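5'-tyrosyl-DNA phosphodiesterase (Caenorhabditis elegans, PDB 4FVA) is a magnesium-binding member of the endonuclease/exonuclease/phosphatase family, built on the DNase I-like fold. Local coordinates at residues Ile70-Ser73 / Asn74-Cys77; Gln100-Gly103 / Met104-Leu108; Cys144-Lys147 / Val148-Ile151; Leu241-Ser245 / Asp246-Ile250. All blocks are in the same frame, centred on the assembly; numbering follows the deposited sequence.

Interaction 1: residues Ile70-Ser73 / Asn74-Cys77; sequences IYYS and NKGC
Two first torsions bring Tyr72 and Lys75 together: the tyrosine ring leaves its backbone beside its own N (chi1 -64°), while the lysine starts with CG opposite its N (chi1 -163°) and stays extended until a bend at its last torsion. The two side chains therefore run alongside one another, pointing the same way. The methylene Lys75 CD does most of the touching, 3.6 Å from Tyr72 CD2, and one step further out Lys75 CE lies 4.1 Å from Tyr72 CE2. The ammonium group is much less engaged with the ring, since Lys75 NZ stands 6.0 Å from the centroid of the Tyr72 ring, at most a weak cation-pi attraction. It also makes a long, weak ion pair with Asp55. The phenol end is held separately, by a hydrogen bond from Tyr72 OH to Asp62.

A water joins the backbones of the two residues, giving a proton to Tyr72 O (3.1 Å) and accepting one from Lys75 N (2.9 Å). Ser73 turns its hydroxyl outward from the pair, where OG hydrogen-bonds to Thr81 N on the next strand. The chain then reverses, closed by the bond from Cys77 N to Asn74 O (3.1 Å), with Gly76 at the positive phi (95°) this reversal needs. It is a type II beta turn in the connection of a beta hairpin, joining edge strand 68-72 to antiparallel strand 80-86.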
# COMPACT_ATOMS: atom_id res chain seq x y z
N ILE A 70 9.11 9.29 7.64
CA ILE A 70 8.22 9.41 6.48
C ILE A 70 9.03 9.69 5.21
O ILE A 70 9.82 10.65 5.15
CB ILE A 70 7.21 10.56 6.67
CG1 ILE A 70 6.45 10.41 7.99
CG2 ILE A 70 6.24 10.64 5.48
CD1 ILE A 70 5.48 11.53 8.22
N TYR A 71 8.82 8.86 4.19
CA TYR A 71 9.47 9.03 2.89
C TYR A 71 8.41 9.23 1.82
O TYR A 71 7.57 8.36 1.61
CB TYR A 71 10.42 7.86 2.57
CG TYR A 71 11.55 7.77 3.57
CD1 TYR A 71 12.72 8.48 3.36
CD2 TYR A 71 11.42 7.05 4.75
CE1 TYR A 71 13.75 8.47 4.28
CE2 TYR A 71 12.44 7.02 5.68
CZ TYR A 71 13.60 7.74 5.42
OH TYR A 71 14.63 7.73 6.32
N TYR A 72 8.44 10.40 1.18
CA TYR A 72 7.51 10.73 0.10
C TYR A 72 8.14 10.44 -1.24
O TYR A 72 9.31 10.73 -1.45
CB TYR A 72 7.09 12.21 0.18
CG TYR A 72 6.31 12.58 1.43
CD1 TYR A 72 5.02 12.09 1.63
CD2 TYR A 72 6.85 13.42 2.40
CE1 TYR A 72 4.30 12.41 2.76
CE2 TYR A 72 6.14 13.74 3.54
CZ TYR A 72 4.86 13.23 3.71
OH TYR A 72 4.14 13.55 4.84
N SER A 73 7.37 9.88 -2.17
CA SER A 73 7.93 9.49 -3.45
C SER A 73 8.31 10.71 -4.29
O SER A 73 9.33 10.71 -4.97
CB SER A 73 6.94 8.64 -4.25
OG SER A 73 5.79 9.40 -4.64
N ASN A 74 7.49 11.75 -4.22
CA ASN A 74 7.59 12.84 -5.18
C ASN A 74 6.81 14.06 -4.70
O ASN A 74 5.94 14.57 -5.41
CB ASN A 74 7.01 12.37 -6.52
CG ASN A 74 7.43 13.24 -7.69
OD1 ASN A 74 8.38 14.02 -7.59
ND2 ASN A 74 6.72 13.12 -8.81
N LYS A 75 7.13 14.53 -3.50
CA LYS A 75 6.39 15.61 -2.87
C LYS A 75 6.39 16.84 -3.76
O LYS A 75 7.40 17.14 -4.42
CB LYS A 75 6.96 15.92 -1.48
CG LYS A 75 6.02 16.74 -0.60
CD LYS A 75 6.43 16.70 0.87
CE LYS A 75 5.37 17.34 1.76
NZ LYS A 75 5.11 18.77 1.39
N GLY A 76 5.26 17.55 -3.81
CA GLY A 76 5.13 18.71 -4.68
C GLY A 76 4.49 18.41 -6.03
O GLY A 76 4.02 19.32 -6.72
N CYS A 77 4.49 17.14 -6.43
CA CYS A 77 3.76 16.71 -7.62
C CYS A 77 2.26 16.74 -7.32
O CYS A 77 1.87 16.89 -6.15
CB CYS A 77 4.22 15.30 -8.02
SG CYS A 77 3.40 14.52 -9.45
O HOH W 1 9.60 13.64 -2.35

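Interaction 2: residues Gln100-Gly103 / Met104-Leu108; sequences QNSG and MYRTL. With EDO (1,2-ethanediol), chain E.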
# COMPACT_ATOMS: atom_id res chain seq x y z
N GLN A 100 8.25 4.58 -17.07
CA GLN A 100 8.48 5.26 -18.34
C GLN A 100 7.19 5.38 -19.16
O GLN A 100 6.95 6.38 -19.82
CB GLN A 100 9.58 4.52 -19.10
CG GLN A 100 10.95 4.68 -18.39
CD GLN A 100 12.12 3.96 -19.08
OE1 GLN A 100 11.92 3.09 -19.93
NE2 GLN A 100 13.33 4.28 -18.66
N ASN A 101 6.34 4.35 -19.07
CA ASN A 101 5.10 4.30 -19.84
C ASN A 101 3.90 4.98 -19.16
O ASN A 101 2.77 4.86 -19.62
CB ASN A 101 4.72 2.85 -20.13
CG ASN A 101 4.15 2.15 -18.90
OD1 ASN A 101 4.19 2.68 -17.79
ND2 ASN A 101 3.64 0.94 -19.10
N SER A 102 4.13 5.66 -18.04
CA SER A 102 3.01 6.26 -17.32
C SER A 102 2.68 7.69 -17.75
O SER A 102 3.56 8.53 -17.91
CB SER A 102 3.24 6.24 -15.81
OG SER A 102 2.09 6.77 -15.16
N GLY A 103 1.39 7.96 -17.91
CA GLY A 103 0.94 9.32 -18.12
C GLY A 103 0.43 9.94 -16.83
O GLY A 103 -0.10 11.06 -16.84
N MET A 104 0.63 9.25 -15.71
CA MET A 104 0.05 9.65 -14.43
C MET A 104 1.09 9.81 -13.29
O MET A 104 0.75 9.71 -12.10
CB MET A 104 -1.05 8.66 -14.04
CG MET A 104 -2.18 8.58 -15.06
SD MET A 104 -3.44 7.35 -14.62
CE MET A 104 -4.31 7.19 -16.19
N TYR A 105 2.34 10.08 -13.68
CA TYR A 105 3.46 10.30 -12.76
C TYR A 105 3.65 9.13 -11.80
O TYR A 105 4.10 9.34 -10.66
CB TYR A 105 3.28 11.58 -11.91
CG TYR A 105 2.67 12.75 -12.64
CD1 TYR A 105 3.33 13.37 -13.70
CD2 TYR A 105 1.44 13.26 -12.25
CE1 TYR A 105 2.76 14.45 -14.36
CE2 TYR A 105 0.86 14.34 -12.89
CZ TYR A 105 1.53 14.93 -13.95
OH TYR A 105 0.95 16.01 -14.59
N ARG A 106 3.31 7.92 -12.23
CA ARG A 106 3.36 6.77 -11.34
C ARG A 106 4.78 6.25 -11.21
O ARG A 106 5.57 6.31 -12.17
CB ARG A 106 2.39 5.68 -11.80
CG ARG A 106 0.94 6.18 -11.95
CD ARG A 106 0.40 6.82 -10.65
NE ARG A 106 -0.91 7.45 -10.88
CZ ARG A 106 -2.05 6.77 -10.92
NH1 ARG A 106 -2.03 5.45 -10.73
NH2 ARG A 106 -3.20 7.40 -11.14
N THR A 107 5.08 5.69 -10.03
CA THR A 107 6.44 5.35 -9.67
C THR A 107 6.47 4.04 -8.89
O THR A 107 5.46 3.61 -8.32
CB THR A 107 7.03 6.44 -8.74
OG1 THR A 107 6.18 6.59 -7.59
CG2 THR A 107 7.14 7.79 -9.47
N LEU A 108 7.64 3.43 -8.84
CA LEU A 108 7.87 2.34 -7.90
C LEU A 108 8.77 2.93 -6.85
O LEU A 108 9.93 3.27 -7.12
CB LEU A 108 8.53 1.15 -8.59
CG LEU A 108 8.84 -0.07 -7.72
CD1 LEU A 108 7.58 -0.54 -7.04
CD2 LEU A 108 9.41 -1.18 -8.60
C1 EDO E . 7.48 0.73 -17.55
O1 EDO E . 7.40 -0.67 -17.88
C2 EDO E . 8.80 0.98 -16.81
O2 EDO E . 9.12 2.38 -16.80
O HOH W 2 3.53 10.58 -16.23
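Ser102 OG meets the backbone of Met104 and Arg106 as a single acceptor for two N-H groups. The firm bond comes from Met104 N, 2.9 Å from Ser102 OG and nearly straight (160°); the one from Arg106 N is weak, at 3.4 Å from the same oxygen. With chi1 at -177° the hydroxyl stands opposite its own N and beside its carbonyl carbon, which brings it to the N-H groups of Met104 and Arg106. Arg106 CG packs against it, 3.5 Å from Ser102 OG. A water spans the same bend, donating to Ser102 O (2.7 Å) and accepting from Tyr105 N (2.9 Å).

Further out, Glu128 braces the turn with both carboxylate oxygens, OE1 hydrogen-bonded to Ser102 OG and OE2 to Gly103 N. The arginine chain bends back at chi2, giving a weak, strongly angled bond from Arg106 NE to Met104 O (3.1 Å). Its terminal nitrogens are tied elsewhere, NH2 to Tyr79 OH and Ser129 OG and NH1 to His126 O, and a malonate ion lies about 4 Å from this side chain, with the magnesium ion about 8 Å away. Asn101, earlier in the loop, is hydrogen-bonded to Gln140 and Gln136 of helix 134-154. The bond from Met104 N to Ser102 OG makes this an ST turn, set within the connection of the beta hairpin formed by strands 90-98 and 107-115.

Interaction 3: residues Cys144-Lys147 / Val148-Ile151; sequences CMDK and VREI
Val148 settles one turn on from Cys144, with its methyl CG2 lying 3.4 Å from Cys144 O, the carbonyl that also receives Val148 N (2.9 Å). Ile151 repeats the relation to Lys147, its CG1 3.4 Å from Lys147 O. This is the compact flank: Val148 and Ile151 press on Leu123 of one strand, while Met145 and Val148 meet Phe162 of another. Helix 134-154 is thus the connecting helix of a beta-alpha-beta crossover between the parallel strands 118-126 and 159-163, and its apolar side covers them.

The other flank is more exposed and polar. Asp146 and Arg149 lie side by side, pointing the same way, in a salt bridge whose carboxylate and guanidinium planes are turned 66° from each other. Asp146 OD1 sits at the guanidinium edge; its modelled 2.4 Å to Arg149 NH2 is doubtfully short, and the bond from Arg149 NH1 is weak. A bend at chi3 (-53°) folds the arginine back, placing Met145 O over the centre of one guanidinium face. Asp146 has a second partner in Arg175, through OD2. The loose member is Glu150, exposed to solvent, which extends along the outside; its OE1 remains 5.3 Å from Lys147 NZ, so that any attraction is probably weak.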
# COMPACT_ATOMS: atom_id res chain seq x y z
N CYS A 144 7.36 -4.56 -11.98
CA CYS A 144 7.53 -4.62 -10.53
C CYS A 144 7.94 -6.02 -10.08
O CYS A 144 8.82 -6.18 -9.24
CB CYS A 144 6.25 -4.18 -9.81
SG CYS A 144 5.90 -2.42 -9.98
N MET A 145 7.31 -7.04 -10.66
CA MET A 145 7.63 -8.42 -10.27
C MET A 145 9.07 -8.79 -10.66
O MET A 145 9.76 -9.49 -9.91
CB MET A 145 6.60 -9.40 -10.85
CG MET A 145 5.28 -9.47 -10.05
SD MET A 145 5.55 -9.81 -8.28
CE MET A 145 3.88 -9.74 -7.62
N ASP A 146 9.53 -8.30 -11.80
CA ASP A 146 10.91 -8.53 -12.19
C ASP A 146 11.87 -7.92 -11.18
O ASP A 146 12.90 -8.51 -10.84
CB ASP A 146 11.18 -7.97 -13.59
CG ASP A 146 10.50 -8.78 -14.69
OD1 ASP A 146 10.15 -9.95 -14.45
OD2 ASP A 146 10.34 -8.25 -15.81
N LYS A 147 11.52 -6.73 -10.71
CA LYS A 147 12.33 -6.04 -9.73
C LYS A 147 12.36 -6.82 -8.41
O LYS A 147 13.42 -6.97 -7.80
CB LYS A 147 11.80 -4.62 -9.52
CG LYS A 147 12.61 -3.77 -8.55
CD LYS A 147 14.06 -3.66 -9.00
CE LYS A 147 14.81 -2.61 -8.19
NZ LYS A 147 14.76 -2.86 -6.71
N VAL A 148 11.20 -7.30 -7.99
CA VAL A 148 11.10 -8.17 -6.81
C VAL A 148 11.92 -9.44 -6.98
O VAL A 148 12.66 -9.83 -6.07
CB VAL A 148 9.62 -8.52 -6.49
CG1 VAL A 148 9.51 -9.66 -5.47
CG2 VAL A 148 8.88 -7.28 -5.98
N ARG A 149 11.80 -10.08 -8.14
CA ARG A 149 12.56 -11.30 -8.41
C ARG A 149 14.05 -11.03 -8.24
O ARG A 149 14.76 -11.79 -7.58
CB ARG A 149 12.26 -11.81 -9.83
CG ARG A 149 12.58 -13.28 -10.10
CD ARG A 149 12.08 -13.70 -11.49
NE ARG A 149 10.67 -13.39 -11.69
CZ ARG A 149 10.23 -12.43 -12.49
NH1 ARG A 149 8.92 -12.19 -12.62
NH2 ARG A 149 11.09 -11.69 -13.18
N GLU A 150 14.54 -9.94 -8.84
CA GLU A 150 15.94 -9.54 -8.70
C GLU A 150 16.36 -9.26 -7.24
O GLU A 150 17.39 -9.74 -6.78
CB GLU A 150 16.23 -8.31 -9.57
CG GLU A 150 17.66 -7.83 -9.51
CD GLU A 150 17.92 -6.68 -10.45
OE1 GLU A 150 17.06 -5.77 -10.54
OE2 GLU A 150 18.98 -6.68 -11.12
N ILE A 151 15.55 -8.48 -6.51
CA ILE A 151 15.88 -8.16 -5.12
C ILE A 151 16.03 -9.43 -4.31
O ILE A 151 16.95 -9.57 -3.51
CB ILE A 151 14.81 -7.22 -4.50
CG1 ILE A 151 15.00 -5.80 -5.05
CG2 ILE A 151 14.91 -7.19 -2.95
CD1 ILE A 151 13.89 -4.83 -4.64

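Interaction 4: residues Leu241-Ser245 / Asp246-Ile250; sequences LCFPS and DHWAI
The Ser245-Asp246-His247 run lies beside the magnesium site of this DNase I-like fold and is an ST turn, in which Ser245 OG accepts the N-H two residues on. The bond from His247 N to Ser245 OG measures 3.0 Å and is almost straight (170°). The serine hydroxyl stands opposite its own backbone N (chi1 173°), which swings it forward to the histidine, and a further hydrogen bond to Asn20 O fixes it from outside. A water bridges Ser245 N and His247 O, at 3.1 Å from the nitrogen and 3.0 Å from the oxygen.

Around this polar centre Phe243 and Trp248 form a T-shaped pair. The six-membered ring of Trp248 presents its edge to the face of Phe243, the planes at 73° and the centroids 5.2 Å apart. Trp248 CZ3 comes to 3.7 Å from Phe243 CD1, and Trp248 CH2 stands over the phenyl face, displaced toward its rim. The pair joins the residue two before the serine to the residue just after the histidine.

The turn sends the other two side chains elsewhere. Asp246 OD2 is hydrogen-bonded to Trp197, while its OD1 lies close to a carboxylate oxygen of Asp22, a magnesium ligand along with Glu52; the Asp246 side chain is about 4 Å from the metal. His247 ND1 is hydrogen-bonded to Asp216 OD2, and a malonate ion lies about 4 Å from the His247 side chain. This is the Ser-Asp-His motif of the endonuclease/exonuclease/phosphatase family, here leading into strand 249-255 beside the metal pocket.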
# COMPACT_ATOMS: atom_id res chain seq x y z
N LEU A 241 -19.84 12.68 7.61
CA LEU A 241 -20.60 11.58 7.00
C LEU A 241 -19.98 10.96 5.75
O LEU A 241 -20.68 10.39 4.92
CB LEU A 241 -22.04 12.03 6.70
CG LEU A 241 -22.82 12.53 7.92
CD1 LEU A 241 -24.28 12.88 7.53
CD2 LEU A 241 -22.81 11.45 8.99
N CYS A 242 -18.67 11.08 5.60
CA CYS A 242 -18.01 10.35 4.52
C CYS A 242 -16.97 9.38 5.09
O CYS A 242 -16.61 9.46 6.29
CB CYS A 242 -17.38 11.31 3.52
SG CYS A 242 -16.05 12.28 4.26
N PHE A 243 -16.50 8.45 4.26
CA PHE A 243 -15.43 7.57 4.67
C PHE A 243 -14.10 8.31 4.50
O PHE A 243 -14.03 9.29 3.75
CB PHE A 243 -15.45 6.30 3.84
CG PHE A 243 -16.72 5.50 4.01
CD1 PHE A 243 -16.85 4.59 5.06
CD2 PHE A 243 -17.78 5.65 3.12
CE1 PHE A 243 -18.00 3.85 5.23
CE2 PHE A 243 -18.96 4.91 3.29
CZ PHE A 243 -19.07 4.01 4.34
N PRO A 244 -13.06 7.88 5.23
CA PRO A 244 -11.76 8.55 5.07
C PRO A 244 -11.32 8.54 3.61
O PRO A 244 -10.75 9.50 3.11
CB PRO A 244 -10.81 7.69 5.92
CG PRO A 244 -11.71 7.11 6.99
CD PRO A 244 -13.02 6.83 6.26
N SER A 245 -11.61 7.44 2.93
CA SER A 245 -11.22 7.25 1.54
C SER A 245 -12.26 6.42 0.82
O SER A 245 -13.05 5.74 1.46
CB SER A 245 -9.86 6.55 1.47
OG SER A 245 -9.52 6.22 0.14
N ASP A 246 -12.25 6.45 -0.51
CA ASP A 246 -13.11 5.55 -1.28
C ASP A 246 -12.54 4.13 -1.30
O ASP A 246 -13.20 3.21 -1.81
CB ASP A 246 -13.38 6.07 -2.70
CG ASP A 246 -12.12 6.15 -3.53
OD1 ASP A 246 -11.04 6.47 -2.99
OD2 ASP A 246 -12.22 5.88 -4.75
N HIS A 247 -11.31 3.97 -0.80
CA HIS A 247 -10.70 2.64 -0.58
C HIS A 247 -10.68 2.25 0.91
O HIS A 247 -10.50 3.10 1.78
CB HIS A 247 -9.23 2.60 -1.05
CG HIS A 247 -9.05 2.70 -2.54
ND1 HIS A 247 -8.56 1.65 -3.29
CD2 HIS A 247 -9.25 3.72 -3.40
CE1 HIS A 247 -8.50 2.02 -4.56
NE2 HIS A 247 -8.91 3.27 -4.66
N TRP A 248 -10.84 0.96 1.20
CA TRP A 248 -10.53 0.45 2.52
C TRP A 248 -9.01 0.30 2.61
O TRP A 248 -8.35 0.10 1.59
CB TRP A 248 -11.16 -0.92 2.77
CG TRP A 248 -12.65 -1.01 2.50
CD1 TRP A 248 -13.32 -2.07 1.94
CD2 TRP A 248 -13.64 -0.02 2.78
NE1 TRP A 248 -14.66 -1.79 1.87
CE2 TRP A 248 -14.89 -0.54 2.38
CE3 TRP A 248 -13.59 1.26 3.35
CZ2 TRP A 248 -16.08 0.18 2.51
CZ3 TRP A 248 -14.78 1.98 3.49
CH2 TRP A 248 -16.00 1.43 3.07
N ALA A 249 -8.46 0.38 3.81
CA ALA A 249 -7.04 0.09 3.97
C ALA A 249 -6.85 -1.42 4.11
O ALA A 249 -7.74 -2.10 4.62
CB ALA A 249 -6.47 0.82 5.20
N ILE A 250 -5.73 -1.95 3.64
CA ILE A 250 -5.40 -3.33 3.93
C ILE A 250 -4.33 -3.35 5.02
O ILE A 250 -3.50 -2.44 5.11
CB ILE A 250 -4.97 -4.15 2.69
CG1 ILE A 250 -3.72 -3.58 2.02
CG2 ILE A 250 -6.12 -4.24 1.68
CD1 ILE A 250 -3.27 -4.43 0.83
O HOH W 3 -11.89 4.56 4.04

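Overall arrangement
The four contacts differ in burial and chemistry. Interactions 1 and 2 are surface turns, each in a hairpin connection and each bridged by water; they touch through Cys77 on Tyr105 and Ser73 on Thr107, although their strands belong to different sheets. Interaction 3 is partly buried, a helix with one apolar and one charged flank, and meets interaction 2 where Leu108 packs on Cys144 and Lys147. All the touching residues of interaction 4 are buried; its centre lies about 30 Å from that of interaction 3, and it reaches the same sheet as interaction 1. Interactions 2 and 4 share the serine-to-backbone turn; interaction 4 lies beside the magnesium, whereas interaction 2 has its Arg106 side chain about 8 Å away.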